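Local coordinates for protein DNA polymerase III, beta chain (Streptococcus pneumoniae, PDB 2AWA) that probably forms a ring-shaped head-to-tail homodimer around DNA, tethering DNA polymerases and other proteins to it and so making replication processive, at residues I18-F23 and V104-K109; I40-T45 and S86-A91; I157-A162 and S219-S224; T274-N279 and I360-A365. All coordinates share one frame; numbering follows the deposited sequence.

Interaction 1 (I18-F23 and V104-K109); sequences INKNLF and VTLDFK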
loop_
_atom_site.group_PDB
_atom_site.type_symbol
_atom_site.label_atom_id
_atom_site.label_comp_id
_atom_site.label_asym_id
_atom_site.label_seq_id
_atom_site.Cartn_x
_atom_site.Cartn_y
_atom_site.Cartn_z
ATOM N N ILE B 18 8.498 -10.608 29.178
ATOM C CA ILE B 18 7.224 -10.808 28.511
ATOM C C ILE B 18 7.404 -11.462 27.161
ATOM O O ILE B 18 8.473 -11.376 26.563
ATOM C CB ILE B 18 6.538 -9.440 28.279
ATOM C CG1 ILE B 18 5.068 -9.615 27.886
ATOM C CG2 ILE B 18 7.294 -8.625 27.209
ATOM C CD1 ILE B 18 4.248 -8.397 28.142
ATOM N N ASN B 19 6.338 -12.077 26.669
ATOM C CA ASN B 19 6.311 -12.690 25.337
ATOM C C ASN B 19 6.285 -11.571 24.271
ATOM O O ASN B 19 5.415 -10.720 24.285
ATOM C CB ASN B 19 5.114 -13.673 25.268
ATOM C CG ASN B 19 4.743 -14.095 23.857
ATOM O OD1 ASN B 19 4.005 -13.395 23.163
ATOM N ND2 ASN B 19 5.204 -15.271 23.446
ATOM N N LYS B 20 7.262 -11.550 23.369
ATOM C CA LYS B 20 7.378 -10.453 22.397
ATOM C C LYS B 20 6.086 -10.188 21.629
ATOM O O LYS B 20 5.673 -9.033 21.509
ATOM C CB LYS B 20 8.533 -10.672 21.411
ATOM C CG LYS B 20 8.675 -9.530 20.346
ATOM C CD LYS B 20 9.650 -9.878 19.224
ATOM C CE LYS B 20 9.003 -10.767 18.184
ATOM N NZ LYS B 20 10.007 -11.415 17.301
ATOM N N ASN B 21 5.437 -11.234 21.123
ATOM C CA ASN B 21 4.217 -11.026 20.322
ATOM C C ASN B 21 3.001 -10.480 21.077
ATOM O O ASN B 21 2.331 -9.592 20.578
ATOM C CB ASN B 21 3.844 -12.282 19.555
ATOM C CG ASN B 21 4.846 -12.602 18.473
ATOM O OD1 ASN B 21 5.678 -11.751 18.093
ATOM N ND2 ASN B 21 4.789 -13.833 17.965
ATOM N N LEU B 22 2.705 -10.987 22.268
ATOM C CA LEU B 22 1.566 -10.453 23.007
ATOM C C LEU B 22 1.836 -9.005 23.407
ATOM O O LEU B 22 0.915 -8.175 23.383
ATOM C CB LEU B 22 1.223 -11.298 24.228
ATOM C CG LEU B 22 -0.146 -10.931 24.822
ATOM C CD1 LEU B 22 -0.937 -12.170 25.203
ATOM C CD2 LEU B 22 -0.005 -9.995 26.013
ATOM N N PHE B 23 3.098 -8.702 23.739
ATOM C CA PHE B 23 3.515 -7.336 24.056
ATOM C C PHE B 23 3.285 -6.476 22.840
ATOM O O PHE B 23 2.603 -5.463 22.911
ATOM C CB PHE B 23 4.990 -7.313 24.468
ATOM C CG PHE B 23 5.474 -5.994 25.052
ATOM C CD1 PHE B 23 4.707 -5.266 25.939
ATOM C CD2 PHE B 23 6.755 -5.538 24.778
ATOM C CE1 PHE B 23 5.177 -4.081 26.478
ATOM C CE2 PHE B 23 7.226 -4.360 25.326
ATOM C CZ PHE B 23 6.429 -3.630 26.169
ATOM N N VAL B 104 11.343 -15.030 21.206
ATOM C CA VAL B 104 9.936 -15.117 21.605
ATOM C C VAL B 104 9.590 -14.291 22.860
ATOM O O VAL B 104 8.463 -13.814 23.004
ATOM C CB VAL B 104 9.539 -16.621 21.835
ATOM C CG1 VAL B 104 8.269 -16.771 22.682
ATOM C CG2 VAL B 104 9.359 -17.334 20.507
ATOM N N THR B 105 10.535 -14.168 23.784
ATOM C CA THR B 105 10.366 -13.337 24.969
ATOM C C THR B 105 11.414 -12.247 24.967
ATOM O O THR B 105 12.392 -12.302 24.206
ATOM C CB THR B 105 10.521 -14.135 26.296
ATOM O OG1 THR B 105 11.867 -14.622 26.440
ATOM C CG2 THR B 105 9.536 -15.308 26.359
ATOM N N LEU B 106 11.223 -11.259 25.834
ATOM C CA LEU B 106 12.208 -10.205 25.956
ATOM C C LEU B 106 12.288 -9.626 27.347
ATOM O O LEU B 106 11.314 -9.645 28.100
ATOM C CB LEU B 106 11.914 -9.102 24.946
ATOM C CG LEU B 106 10.735 -8.168 25.204
ATOM C CD1 LEU B 106 11.198 -6.860 25.827
ATOM C CD2 LEU B 106 10.046 -7.888 23.894
ATOM N N ASP B 107 13.469 -9.106 27.666
ATOM C CA ASP B 107 13.714 -8.474 28.941
ATOM C C ASP B 107 13.612 -6.970 28.810
ATOM O O ASP B 107 14.167 -6.397 27.899
ATOM C CB ASP B 107 15.092 -8.847 29.470
ATOM C CG ASP B 107 15.167 -8.751 30.978
ATOM O OD1 ASP B 107 14.756 -9.722 31.648
ATOM O OD2 ASP B 107 15.613 -7.698 31.489
ATOM N N PHE B 108 12.895 -6.346 29.732
ATOM C CA PHE B 108 12.681 -4.910 29.735
ATOM C C PHE B 108 13.217 -4.390 31.064
ATOM O O PHE B 108 12.559 -4.555 32.088
ATOM C CB PHE B 108 11.178 -4.641 29.616
ATOM C CG PHE B 108 10.815 -3.198 29.374
ATOM C CD1 PHE B 108 11.043 -2.226 30.348
ATOM C CD2 PHE B 108 10.191 -2.823 28.190
ATOM C CE1 PHE B 108 10.692 -0.920 30.141
ATOM C CE2 PHE B 108 9.829 -1.487 27.969
ATOM C CZ PHE B 108 10.078 -0.539 28.945
ATOM N N LYS B 109 14.405 -3.779 31.054
ATOM C CA LYS B 109 15.036 -3.287 32.300
ATOM C C LYS B 109 15.373 -1.808 32.244
ATOM O O LYS B 109 16.174 -1.383 31.415
ATOM C CB LYS B 109 16.322 -4.059 32.628
ATOM C CG LYS B 109 16.940 -3.645 33.971
ATOM C CD LYS B 109 18.162 -4.475 34.362
ATOM C CE LYS B 109 18.823 -3.893 35.621
ATOM N NZ LYS B 109 20.194 -4.429 35.899
#

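Interaction 2 (I40-T45 and S86-A91); sequences IPILST and SILLEA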
loop_
_atom_site.group_PDB
_atom_site.type_symbol
_atom_site.label_atom_id
_atom_site.label_comp_id
_atom_site.label_asym_id
_atom_site.label_seq_id
_atom_site.Cartn_x
_atom_site.Cartn_y
_atom_site.Cartn_z
ATOM N N ILE B 40 0.788 18.975 21.365
ATOM C CA ILE B 40 1.447 18.708 22.651
ATOM C C ILE B 40 2.499 17.612 22.428
ATOM O O ILE B 40 2.152 16.443 22.298
ATOM C CB ILE B 40 0.438 18.229 23.736
ATOM C CG1 ILE B 40 -0.688 19.249 23.918
ATOM C CG2 ILE B 40 1.149 18.008 25.063
ATOM N N PRO B 41 3.786 17.992 22.367
ATOM C CA PRO B 41 4.882 17.080 22.011
ATOM C C PRO B 41 4.895 15.706 22.692
ATOM O O PRO B 41 5.200 14.703 22.042
ATOM C CB PRO B 41 6.128 17.860 22.438
ATOM C CG PRO B 41 5.744 19.276 22.312
ATOM C CD PRO B 41 4.281 19.356 22.632
ATOM N N ILE B 42 4.581 15.666 23.983
ATOM C CA ILE B 42 4.792 14.466 24.779
ATOM C C ILE B 42 3.797 13.372 24.435
ATOM O O ILE B 42 3.983 12.219 24.804
ATOM C CB ILE B 42 4.731 14.779 26.287
ATOM C CG1 ILE B 42 5.432 13.690 27.102
ATOM C CG2 ILE B 42 3.303 14.949 26.759
ATOM C CD1 ILE B 42 6.927 13.803 27.101
ATOM N N LEU B 43 2.738 13.723 23.718
ATOM C CA LEU B 43 1.679 12.767 23.407
ATOM C C LEU B 43 2.017 11.781 22.287
ATOM O O LEU B 43 1.230 10.858 22.032
ATOM C CB LEU B 43 0.384 13.512 23.112
ATOM C CG LEU B 43 -0.264 14.109 24.361
ATOM C CD1 LEU B 43 -1.551 14.831 24.000
ATOM C CD2 LEU B 43 -0.560 13.020 25.382
ATOM N N SER B 44 3.186 11.954 21.662
ATOM C CA SER B 44 3.757 10.956 20.738
ATOM C C SER B 44 4.373 9.731 21.457
ATOM O O SER B 44 4.725 8.738 20.827
ATOM C CB SER B 44 4.809 11.600 19.842
ATOM O OG SER B 44 5.946 12.035 20.583
ATOM N N THR B 45 4.500 9.802 22.774
ATOM C CA THR B 45 5.076 8.715 23.534
ATOM C C THR B 45 3.986 7.768 23.968
ATOM O O THR B 45 2.847 8.176 24.096
ATOM C CB THR B 45 5.844 9.226 24.808
ATOM O OG1 THR B 45 4.927 9.794 25.762
ATOM C CG2 THR B 45 6.887 10.251 24.426
ATOM N N SER B 86 7.530 3.478 36.192
ATOM C CA SER B 86 6.885 4.132 35.066
ATOM C C SER B 86 7.895 4.768 34.112
ATOM O O SER B 86 8.929 5.272 34.552
ATOM C CB SER B 86 5.959 5.211 35.595
ATOM O OG SER B 86 5.245 5.803 34.535
ATOM N N ILE B 87 7.583 4.777 32.814
ATOM C CA ILE B 87 8.467 5.389 31.822
ATOM C C ILE B 87 7.698 5.779 30.551
ATOM O O ILE B 87 6.629 5.238 30.270
ATOM C CB ILE B 87 9.664 4.411 31.473
ATOM C CG1 ILE B 87 10.869 5.143 30.869
ATOM C CG2 ILE B 87 9.211 3.283 30.556
ATOM C CD1 ILE B 87 11.602 5.986 31.867
ATOM N N LEU B 88 8.266 6.721 29.799
ATOM C CA LEU B 88 7.767 7.099 28.492
ATOM C C LEU B 88 8.751 6.733 27.394
ATOM O O LEU B 88 9.946 6.958 27.543
ATOM C CB LEU B 88 7.569 8.600 28.439
ATOM C CG LEU B 88 6.606 9.133 29.477
ATOM C CD1 LEU B 88 6.372 10.616 29.238
ATOM C CD2 LEU B 88 5.308 8.351 29.432
ATOM N N LEU B 89 8.245 6.197 26.283
ATOM C CA LEU B 89 9.071 5.963 25.102
ATOM C C LEU B 89 8.370 6.503 23.860
ATOM O O LEU B 89 7.148 6.496 23.786
ATOM C CB LEU B 89 9.327 4.480 24.938
ATOM C CG LEU B 89 10.142 3.819 26.049
ATOM C CD1 LEU B 89 9.842 2.335 26.163
ATOM C CD2 LEU B 89 11.617 4.058 25.796
ATOM N N GLU B 90 9.133 6.990 22.893
ATOM C CA GLU B 90 8.531 7.392 21.627
ATOM C C GLU B 90 7.950 6.152 20.979
ATOM O O GLU B 90 8.655 5.179 20.708
ATOM C CB GLU B 90 9.532 8.068 20.721
ATOM C CG GLU B 90 9.996 9.415 21.262
ATOM C CD GLU B 90 8.943 10.524 21.154
ATOM O OE1 GLU B 90 7.924 10.334 20.443
ATOM O OE2 GLU B 90 9.153 11.601 21.771
ATOM N N ALA B 91 6.647 6.189 20.763
ATOM C CA ALA B 91 5.896 4.996 20.449
ATOM C C ALA B 91 6.289 4.350 19.128
ATOM O O ALA B 91 6.600 3.179 19.109
ATOM C CB ALA B 91 4.375 5.287 20.517
HETATM O O HOH W 1 7.346 13.281 23.023
#

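Interaction 3 (I157-A162 and S219-S224); sequences IINETA and SLREFS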
loop_
_atom_site.group_PDB
_atom_site.type_symbol
_atom_site.label_atom_id
_atom_site.label_comp_id
_atom_site.label_asym_id
_atom_site.label_seq_id
_atom_site.Cartn_x
_atom_site.Cartn_y
_atom_site.Cartn_z
ATOM N N ILE B 157 -23.482 -0.667 13.579
ATOM C CA ILE B 157 -23.959 0.712 13.582
ATOM C C ILE B 157 -22.925 1.678 12.996
ATOM O O ILE B 157 -23.253 2.558 12.227
ATOM C CB ILE B 157 -24.297 1.154 15.003
ATOM C CG1 ILE B 157 -25.698 0.690 15.362
ATOM C CG2 ILE B 157 -24.220 2.676 15.149
ATOM C CD1 ILE B 157 -26.016 0.860 16.844
ATOM N N ILE B 158 -21.673 1.504 13.388
ATOM C CA ILE B 158 -20.617 2.365 12.925
ATOM C C ILE B 158 -20.488 2.266 11.424
ATOM O O ILE B 158 -20.485 3.281 10.763
ATOM C CB ILE B 158 -19.291 2.084 13.639
ATOM C CG1 ILE B 158 -19.410 2.481 15.111
ATOM C CG2 ILE B 158 -18.185 2.890 13.023
ATOM C CD1 ILE B 158 -18.345 1.887 16.026
ATOM N N ASN B 159 -20.435 1.064 10.864
ATOM C CA ASN B 159 -20.302 0.935 9.401
ATOM C C ASN B 159 -21.524 1.423 8.631
ATOM O O ASN B 159 -21.406 1.869 7.471
ATOM C CB ASN B 159 -19.990 -0.503 8.996
ATOM C CG ASN B 159 -18.547 -0.819 9.121
ATOM O OD1 ASN B 159 -17.691 -0.015 8.727
ATOM N ND2 ASN B 159 -18.242 -1.982 9.698
ATOM N N GLU B 160 -22.691 1.329 9.268
ATOM C CA GLU B 160 -23.898 1.850 8.655
ATOM C C GLU B 160 -24.097 3.385 8.745
ATOM O O GLU B 160 -24.877 3.921 7.987
ATOM C CB GLU B 160 -25.099 1.114 9.189
ATOM C CG GLU B 160 -25.198 -0.289 8.602
ATOM C CD GLU B 160 -26.240 -1.167 9.298
ATOM O OE1 GLU B 160 -26.693 -0.799 10.422
ATOM O OE2 GLU B 160 -26.589 -2.219 8.697
ATOM N N THR B 161 -23.366 4.099 9.599
ATOM C CA THR B 161 -23.661 5.536 9.795
ATOM C C THR B 161 -22.493 6.537 9.711
ATOM O O THR B 161 -22.653 7.614 9.150
ATOM C CB THR B 161 -24.425 5.763 11.132
ATOM O OG1 THR B 161 -23.594 5.388 12.224
ATOM C CG2 THR B 161 -25.653 4.918 11.178
ATOM N N ALA B 162 -21.331 6.198 10.252
ATOM C CA ALA B 162 -20.215 7.163 10.360
ATOM C C ALA B 162 -19.724 7.789 9.027
ATOM O O ALA B 162 -19.206 8.894 9.002
ATOM C CB ALA B 162 -19.067 6.512 11.073
ATOM N N SER B 219 -13.450 8.875 16.112
ATOM C CA SER B 219 -13.346 8.075 17.308
ATOM C C SER B 219 -13.995 6.728 17.069
ATOM O O SER B 219 -13.440 5.689 17.434
ATOM C CB SER B 219 -13.998 8.784 18.485
ATOM O OG SER B 219 -13.301 9.977 18.802
ATOM N N LEU B 220 -15.169 6.726 16.444
ATOM C CA LEU B 220 -15.886 5.469 16.220
ATOM C C LEU B 220 -15.098 4.528 15.294
ATOM O O LEU B 220 -15.094 3.319 15.509
ATOM C CB LEU B 220 -17.275 5.728 15.653
ATOM C CG LEU B 220 -18.245 6.423 16.595
ATOM C CD1 LEU B 220 -19.431 6.988 15.820
ATOM C CD2 LEU B 220 -18.718 5.491 17.701
ATOM N N ARG B 221 -14.433 5.063 14.274
ATOM C CA ARG B 221 -13.599 4.220 13.416
ATOM C C ARG B 221 -12.479 3.569 14.228
ATOM O O ARG B 221 -12.138 2.424 13.990
ATOM C CB ARG B 221 -12.972 4.996 12.254
ATOM C CG ARG B 221 -13.926 5.681 11.277
ATOM C CD ARG B 221 -14.931 4.715 10.673
ATOM N NE ARG B 221 -15.381 5.152 9.345
ATOM C CZ ARG B 221 -16.289 4.519 8.597
ATOM N NH1 ARG B 221 -16.887 3.413 9.027
ATOM N NH2 ARG B 221 -16.604 5.006 7.404
ATOM N N GLU B 222 -11.900 4.284 15.181
ATOM C CA GLU B 222 -10.882 3.678 16.022
ATOM C C GLU B 222 -11.475 2.641 16.961
ATOM O O GLU B 222 -10.823 1.640 17.257
ATOM C CB GLU B 222 -10.116 4.721 16.843
ATOM C CG GLU B 222 -9.195 5.621 16.043
ATOM C CD GLU B 222 -8.193 4.888 15.168
ATOM O OE1 GLU B 222 -7.867 3.716 15.441
ATOM O OE2 GLU B 222 -7.720 5.504 14.192
ATOM N N PHE B 223 -12.688 2.882 17.450
ATOM C CA PHE B 223 -13.352 1.905 18.289
ATOM C C PHE B 223 -13.370 0.556 17.592
ATOM O O PHE B 223 -13.073 -0.471 18.208
ATOM C CB PHE B 223 -14.790 2.318 18.622
ATOM C CG PHE B 223 -15.583 1.209 19.211
ATOM C CD1 PHE B 223 -16.208 0.283 18.405
ATOM C CD2 PHE B 223 -15.622 1.032 20.563
ATOM C CE1 PHE B 223 -16.881 -0.780 18.955
ATOM C CE2 PHE B 223 -16.284 -0.015 21.102
ATOM C CZ PHE B 223 -16.914 -0.923 20.293
ATOM N N SER B 224 -13.732 0.551 16.308
ATOM C CA SER B 224 -13.815 -0.711 15.561
ATOM C C SER B 224 -12.453 -1.384 15.388
ATOM O O SER B 224 -12.370 -2.608 15.373
ATOM C CB SER B 224 -14.459 -0.507 14.193
ATOM O OG SER B 224 -15.752 0.044 14.299
HETATM O O HOH W 2 -15.667 1.224 10.612
#

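Interaction 4 (T274-N279 and I360-A365); sequences TTITFN and ISFISA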
loop_
_atom_site.group_PDB
_atom_site.type_symbol
_atom_site.label_atom_id
_atom_site.label_comp_id
_atom_site.label_asym_id
_atom_site.label_seq_id
_atom_site.Cartn_x
_atom_site.Cartn_y
_atom_site.Cartn_z
ATOM N N THR B 274 -42.175 7.542 -7.259
ATOM C CA THR B 274 -41.414 6.536 -7.974
ATOM C C THR B 274 -40.637 5.698 -6.975
ATOM O O THR B 274 -40.082 6.236 -6.021
ATOM C CB THR B 274 -40.406 7.209 -8.926
ATOM O OG1 THR B 274 -41.113 7.933 -9.930
ATOM C CG2 THR B 274 -39.507 6.186 -9.598
ATOM N N THR B 275 -40.607 4.387 -7.187
ATOM C CA THR B 275 -39.642 3.530 -6.511
ATOM C C THR B 275 -38.918 2.635 -7.538
ATOM O O THR B 275 -39.446 2.366 -8.622
ATOM C CB THR B 275 -40.286 2.663 -5.445
ATOM O OG1 THR B 275 -40.975 1.580 -6.071
ATOM C CG2 THR B 275 -41.248 3.479 -4.585
ATOM N N ILE B 276 -37.702 2.211 -7.203
ATOM C CA ILE B 276 -36.959 1.260 -8.011
ATOM C C ILE B 276 -36.249 0.274 -7.102
ATOM O O ILE B 276 -35.699 0.658 -6.073
ATOM C CB ILE B 276 -35.898 1.938 -8.868
ATOM C CG1 ILE B 276 -36.540 2.989 -9.763
ATOM C CG2 ILE B 276 -35.219 0.900 -9.735
ATOM C CD1 ILE B 276 -35.564 3.869 -10.483
ATOM N N THR B 277 -36.239 -0.997 -7.481
ATOM C CA THR B 277 -35.584 -1.995 -6.660
ATOM C C THR B 277 -34.452 -2.641 -7.440
ATOM O O THR B 277 -34.654 -3.254 -8.489
ATOM C CB THR B 277 -36.589 -3.008 -6.100
ATOM O OG1 THR B 277 -37.604 -2.299 -5.370
ATOM C CG2 THR B 277 -35.900 -3.950 -5.143
ATOM N N PHE B 278 -33.250 -2.473 -6.912
ATOM C CA PHE B 278 -32.037 -2.780 -7.640
ATOM C C PHE B 278 -31.273 -3.878 -6.964
ATOM O O PHE B 278 -31.364 -4.045 -5.750
ATOM C CB PHE B 278 -31.108 -1.590 -7.609
ATOM C CG PHE B 278 -31.466 -0.477 -8.532
ATOM C CD1 PHE B 278 -31.103 -0.527 -9.878
ATOM C CD2 PHE B 278 -32.042 0.694 -8.031
ATOM C CE1 PHE B 278 -31.376 0.567 -10.741
ATOM C CE2 PHE B 278 -32.311 1.772 -8.869
ATOM C CZ PHE B 278 -31.992 1.701 -10.228
ATOM N N ASN B 279 -30.490 -4.601 -7.755
ATOM C CA ASN B 279 -29.408 -5.417 -7.234
ATOM C C ASN B 279 -28.271 -4.470 -6.779
ATOM O O ASN B 279 -27.775 -3.629 -7.567
ATOM C CB ASN B 279 -28.908 -6.405 -8.295
ATOM C CG ASN B 279 -27.737 -7.228 -7.806
ATOM O OD1 ASN B 279 -26.593 -6.814 -7.927
ATOM N ND2 ASN B 279 -28.018 -8.391 -7.225
ATOM N N ILE B 360 -34.929 2.026 -3.673
ATOM C CA ILE B 360 -34.769 3.480 -3.664
ATOM C C ILE B 360 -36.079 4.158 -4.034
ATOM O O ILE B 360 -36.695 3.809 -5.017
ATOM C CB ILE B 360 -33.694 3.936 -4.672
ATOM C CG1 ILE B 360 -32.411 3.124 -4.500
ATOM C CG2 ILE B 360 -33.396 5.413 -4.493
ATOM C CD1 ILE B 360 -31.307 3.487 -5.515
ATOM N N SER B 361 -36.481 5.151 -3.255
ATOM C CA SER B 361 -37.768 5.798 -3.437
ATOM C C SER B 361 -37.589 7.294 -3.619
ATOM O O SER B 361 -36.801 7.917 -2.906
ATOM C CB SER B 361 -38.654 5.518 -2.232
ATOM O OG SER B 361 -38.689 4.136 -1.968
ATOM N N PHE B 362 -38.346 7.868 -4.549
ATOM C CA PHE B 362 -38.121 9.231 -5.000
ATOM C C PHE B 362 -39.380 10.063 -4.895
ATOM O O PHE B 362 -40.482 9.530 -4.832
ATOM C CB PHE B 362 -37.740 9.249 -6.478
ATOM C CG PHE B 362 -36.486 8.531 -6.814
ATOM C CD1 PHE B 362 -35.265 9.147 -6.676
ATOM C CD2 PHE B 362 -36.525 7.267 -7.363
ATOM C CE1 PHE B 362 -34.099 8.498 -7.053
ATOM C CE2 PHE B 362 -35.374 6.623 -7.728
ATOM C CZ PHE B 362 -34.159 7.240 -7.568
ATOM N N ILE B 363 -39.203 11.377 -4.921
ATOM C CA ILE B 363 -40.315 12.314 -4.979
ATOM C C ILE B 363 -40.285 13.126 -6.267
ATOM O O ILE B 363 -41.257 13.161 -7.016
ATOM C CB ILE B 363 -40.286 13.283 -3.807
ATOM C CG1 ILE B 363 -40.262 12.489 -2.491
ATOM C CG2 ILE B 363 -41.470 14.252 -3.911
ATOM C CD1 ILE B 363 -41.026 13.117 -1.326
ATOM N N SER B 364 -39.160 13.785 -6.512
ATOM C CA SER B 364 -39.013 14.669 -7.649
ATOM C C SER B 364 -37.540 14.760 -7.959
ATOM O O SER B 364 -36.737 14.134 -7.289
ATOM C CB SER B 364 -39.558 16.045 -7.299
ATOM O OG SER B 364 -38.916 16.510 -6.129
ATOM N N ALA B 365 -37.190 15.544 -8.966
ATOM C CA ALA B 365 -35.808 15.730 -9.331
ATOM C C ALA B 365 -35.072 16.601 -8.314
ATOM O O ALA B 365 -33.840 16.586 -8.272
ATOM C CB ALA B 365 -35.716 16.328 -10.710
#

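Interaction 1 (I18-F23 and V104-K109)
Leu-106 packs against Ile-18 and Phe-23 on the buried side of this contact, over a backbone pairing that sets the spacing. Ile-18 and Leu-106 form an antiparallel hydrogen-bonded pair: Leu-106 N gives to Ile-18 O at 2.8 Å, and Ile-18 N returns the bond to Leu-106 O at 3.2 Å. Their side chains leave the same face of the sheet and run side by side, bringing Ile-18 CG2 within 4.0 Å of Leu-106 CG. A chi1 of 74° sets Leu-106 CG between its own N and carbonyl carbon; its CD2 branch lies 4.1 Å from Phe-23 CD2. The Phe-23 ring extends the apolar layer to Phe-108, with CZ of the former 4.3 Å from CD2 of the latter, and Phe-108 in turn stacks on Phe-16.

In the N-terminal domain this is the point where strand 15-19 runs directly into helix 20-31. Asn-19 is the N-cap, its OD1 taking Leu-22 N at 2.9 Å in the plane of its side-chain carbonyl, with an N-H...O angle of 166°. Val-104, in the loop just before strand 105-111, adds a bond at the same helix start: Lys-20 N gives to its O at 2.6 Å, tilted 32° from the carbonyl plane.

Toward solvent the packing thins. Asn-19 and Thr-105 are a non-hydrogen-bonded pair whose side chains diverge, and both Val-104 and Thr-105 are exposed. Apart from backbone contacts, the asparagine meets Val-104 mainly through ND2, which lies 3.5 Å from CG1. Lys-20 lays CB near Leu-106, but its chain bends off so that NZ bonds Leu-101 O.

Interaction 2 (I40-T45 and S86-A91)
Ser-44 and Glu-90 make the direct polar link: OG of Ser-44 donates to OE1 of Glu-90 at 2.6 Å, meeting the syn lone pair of OE1, on the side of OE2. Beside it, Ala-91 N gives to Ser-44 O at 3.2 Å, a nearly straight bond (167°). Leu-88 points toward the turn, with CD1 3.9 Å from both Ile-42 CG1 and Thr-45 OG1, Ile-42 and Leu-88 crossing at about a right angle.

Thr-45 and Glu-90 are an antiparallel non-hydrogen-bonded pair, at the point where a 3-10 turn (41-44) opens into strand 45-50 and strand 85-90 gives way to helix 91-100. Glu-90 is that helix's N-cap residue, and the bond from Ala-91 lets the turn take up one of its first N-H groups.

In the second shell, Glu-90 bends at chi2 (-73°), which folds the carboxylate back over the turn although its CB points away. A water donates to Glu-90 OE2 and to Pro-41 O, each at 2.8 Å, holding the second oxygen. Thr-45 OG1 donates to Ile-42 O at 2.8 Å, and Thr-45 N to the same oxygen, tying the turn's end to the first strand residue. Farther out, Val-46 continues the strand pairing with Leu-89.

Interaction 3 (I157-A162 and S219-S224)
Ile-158 is the knob of this helix-helix contact, entering a hole formed by Leu-220, Arg-221, Phe-223 and Ser-224. Helices 151-161 and 217-226 cross here with the axes of their short segments 10.1 Å apart at closest approach and their N-to-C directions 139° from one another, so they run broadly antiparallel but clearly splayed.

The apolar contacts centre on the two arms of the isoleucine. CG1 lies 3.9 Å from Leu-220 CB, and CD1, at the end of that arm, lies 3.6 Å from CD1 of the Phe-223 ring, while Ser-224 OG also borders the methyl at 3.6 Å from CD1. CG2 flanks Leu-220 CB and Ser-224 OG on its own account, so the whole branched side chain is used.

The polar contacts are indirect, for no hydrogen bond joins the two segments. Asn-159 OD1 stands 3.5 Å from Arg-221 NH1, with the amide and guanidinium planes 53° apart. A water closes the gap, donating to Asn-159 OD1 and accepting from Arg-221 NH1, at 3.0 Å each. Arg-221 bends at chi2 (-55°), which helps bring its end back toward the partner helix.

One flat-group contact completes the set: Ala-162 CB sits over the centre of one guanidinium face, 4.1 Å above its plane.

Both helices belong to the central domain and pack on its two sheets. Ile-157 and Thr-161 rest on strands 176-182, 186-192 and 196-203, Leu-220 also reaches Val-177 of the first of these, and Phe-223 turns to Phe-245 on strand 242-246 of the other sheet.

Interaction 4 (T274-N279 and I360-A365)
Strands 274-279 and 357-362 are neighbours in the large antiparallel sheet that the C-terminal domain shares with the central one. Their short segments run 165° apart in direction, with axes 4.7 Å from each other at the closest point. Ile-276 and Ile-360 form a hydrogen-bonded pair with two bonds, Ile-276 N to Ile-360 O and Ile-360 N to Ile-276 O, both 2.9 Å. Phe-362 N then gives to Thr-274 O at 2.8 Å. Between these lies the non-hydrogen-bonded pair of Thr-275 and Ser-361.

The faces differ in character. On the face of Thr-274, Ile-276, Ile-360 and Phe-362, the Phe-362 ring spans two residues of the other strand: CD2 meets Thr-274 CG2 and CE2 meets Ile-276 CD1, each at 3.9 Å. Farther along, Ile-360 CD1 lies 3.8 Å from CD2 of Phe-278, while Leu-283 of helix 280-294 packs on both. The other face has Thr-275 CG2 at 3.7 Å from Ser-361 OG, and Thr-275 OG1 instead bonds Thr-333 OG1 on the next strand.

Thr-274 and Thr-275 thus separate their roles, the methyl meeting the partner strand and the hydroxyl bonding elsewhere; for Thr-274 that partner is Glu-335 O, and its chi1 of -65° puts CG2 anti to N, beside Phe-362. The chemistry implies that backbone bonds fix the register, while buried hydrocarbon contacts, with no charged group among them, hold the strands' side chains together.

From the N terminus, 18-23 opens the first long loop, closed by 104-109 after 80 intervening residues. Interaction 2, 40-45 with 86-91, is nested inside it and bounds a smaller, strand-rich loop. The two touch through Phe-108 CZ, 4.0 Å from Leu-89 CD1, and both lie in the N-terminal domain, one at strands 15-19 and 105-111, the other at the start of strand 45-50 and the end of 85-90. Interactions 3 and 4 follow in series, with no crossing. The former joins the two helices of the central domain; the latter pairs strands of the C-terminal domain. Centres of interactions 1 and 4 are 58 Å apart, as expected of an elongated three-domain subunit.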